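PDB 5DU9: CDA peptide synthetase I from Streptomyces coelicolor, which is a nonribosomal peptide synthetase, represented here by its condensation domain, a two-lobed fold of the CoA-dependent acyltransferase superfamily. Local coordinates for residues Ala174-Arg178 against Val373-Gly377. The protein carries 1 engineered substitution. Sequence-based numbering, arbitrary orientation.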
loop_
_atom_site.group_PDB
_atom_site.type_symbol
_atom_site.label_atom_id
_atom_site.label_comp_id
_atom_site.label_asym_id
_atom_site.label_seq_id
_atom_site.Cartn_x
_atom_site.Cartn_y
_atom_site.Cartn_z
ATOM N N ALA A 174 -10.648 -2.224 16.495
ATOM C CA ALA A 174 -11.918 -2.924 16.647
ATOM C C ALA A 174 -11.924 -3.777 17.910
ATOM O O ALA A 174 -12.914 -3.812 18.636
ATOM C CB ALA A 174 -12.194 -3.781 15.428
ATOM N N GLU A 175 -10.810 -4.454 18.172
ATOM C CA GLU A 175 -10.684 -5.302 19.351
ATOM C C GLU A 175 -10.917 -4.508 20.633
ATOM O O GLU A 175 -11.647 -4.949 21.522
ATOM C CB GLU A 175 -9.302 -5.958 19.388
ATOM C CG GLU A 175 -9.126 -6.969 20.507
ATOM C CD GLU A 175 -7.764 -7.630 20.478
ATOM O OE1 GLU A 175 -6.760 -6.912 20.291
ATOM O OE2 GLU A 175 -7.699 -8.867 20.636
ATOM N N VAL A 176 -10.292 -3.339 20.724
ATOM C CA VAL A 176 -10.450 -2.481 21.896
ATOM C C VAL A 176 -11.882 -1.957 21.990
ATOM O O VAL A 176 -12.466 -1.927 23.071
ATOM C CB VAL A 176 -9.461 -1.295 21.864
ATOM C CG1 VAL A 176 -9.674 -0.370 23.057
ATOM C CG2 VAL A 176 -8.023 -1.803 21.851
ATOM N N TYR A 177 -12.443 -1.553 20.853
ATOM C CA TYR A 177 -13.809 -1.030 20.810
ATOM C C TYR A 177 -14.821 -2.057 21.314
ATOM O O TYR A 177 -15.738 -1.721 22.071
ATOM C CB TYR A 177 -14.173 -0.597 19.388
ATOM C CG TYR A 177 -15.585 -0.063 19.252
ATOM C CD1 TYR A 177 -15.889 1.247 19.602
ATOM C CD2 TYR A 177 -16.611 -0.868 18.774
ATOM C CE1 TYR A 177 -17.178 1.743 19.480
ATOM C CE2 TYR A 177 -17.904 -0.381 18.647
ATOM C CZ TYR A 177 -18.180 0.924 19.003
ATOM O OH TYR A 177 -19.460 1.417 18.880
ATOM N N ARG A 178 -14.660 -3.308 20.894
ATOM C CA ARG A 178 -15.576 -4.365 21.317
ATOM C C ARG A 178 -15.527 -4.552 22.829
ATOM O O ARG A 178 -16.560 -4.730 23.473
ATOM C CB ARG A 178 -15.250 -5.689 20.618
ATOM C CG ARG A 178 -15.564 -5.706 19.127
ATOM C CD ARG A 178 -15.538 -7.121 18.564
ATOM N NE ARG A 178 -14.320 -7.851 18.914
ATOM C CZ ARG A 178 -13.198 -7.850 18.196
ATOM N NH1 ARG A 178 -13.110 -7.146 17.071
ATOM N NH2 ARG A 178 -12.154 -8.557 18.607
ATOM N N VAL A 373 -13.425 -6.156 9.275
ATOM C CA VAL A 373 -13.126 -5.729 10.634
ATOM C C VAL A 373 -14.397 -5.734 11.478
ATOM O O VAL A 373 -15.380 -5.078 11.138
ATOM C CB VAL A 373 -12.477 -4.323 10.638
ATOM C CG1 VAL A 373 -12.246 -3.827 12.053
ATOM C CG2 VAL A 373 -11.162 -4.353 9.872
ATOM N N ASP A 374 -14.365 -6.470 12.585
ATOM C CA ASP A 374 -15.559 -6.699 13.395
ATOM C C ASP A 374 -15.650 -5.740 14.578
ATOM O O ASP A 374 -14.870 -5.829 15.525
ATOM C CB ASP A 374 -15.577 -8.146 13.898
ATOM C CG ASP A 374 -16.852 -8.493 14.647
ATOM O OD1 ASP A 374 -17.871 -7.796 14.457
ATOM O OD2 ASP A 374 -16.835 -9.471 15.424
ATOM N N PHE A 375 -16.618 -4.828 14.526
ATOM C CA PHE A 375 -16.825 -3.870 15.605
ATOM C C PHE A 375 -17.911 -4.341 16.573
ATOM O O PHE A 375 -18.474 -3.545 17.325
ATOM C CB PHE A 375 -17.183 -2.497 15.030
ATOM C CG PHE A 375 -16.021 -1.796 14.391
ATOM C CD1 PHE A 375 -15.137 -1.059 15.160
ATOM C CD2 PHE A 375 -15.810 -1.876 13.024
ATOM C CE1 PHE A 375 -14.059 -0.413 14.577
ATOM C CE2 PHE A 375 -14.734 -1.234 12.436
ATOM C CZ PHE A 375 -13.860 -0.501 13.218
ATOM N N GLY A 376 -18.196 -5.641 16.554
ATOM C CA GLY A 376 -19.168 -6.227 17.461
ATOM C C GLY A 376 -20.583 -6.085 16.937
ATOM O O GLY A 376 -21.501 -5.725 17.675
ATOM N N GLY A 377 -20.753 -6.381 15.653
ATOM C CA GLY A 377 -22.020 -6.204 14.968
ATOM C C GLY A 377 -21.761 -5.511 13.646
ATOM O O GLY A 377 -21.800 -6.146 12.591
#
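Phe375 meets Ala174 with the face of its ring and Tyr177 with its edge. The Ala174 methyl lies over that face, offset toward the rim, CB 4.1 Å from the Phe375 ring centroid. The Phe375 edge is turned toward the Tyr177 face in an offset edge-to-face pair, planes at 75°. Tyr177 CG stands anti to the backbone N (chi1 179°), which brings its CD2 to 3.9 Å from Phe375 CD1. Its CE2 edge reaches Phe375 O, and its hydroxyl bonds to Asp45 N. Ala174 CB also presses on Val373 CG1, at 3.4 Å.

Arg178 runs alongside the turn, its CD 3.6 Å from Gly376 N. A bend at chi3 (-51°) folds the guanidinium over its own helix, one face against Glu175 CA. At its edge, NH1 donates to Asp374 O at 2.7 Å, within both guanidinium and carbonyl planes. Asp374 OD2 forms no salt bridge: it lies 4.6 Å from Arg178 NE, well out of plane. Asp374 OD1 accepts from Gly376 N at 3.0 Å, closing an Asx turn.

Leu38 and Ile40 also touch Phe375. This is helix-on-sheet packing in an alpha/beta lobe of the condensation domain: helix 163-182 covers short edge strand 373-374 and the Asx turn begun at Asp374.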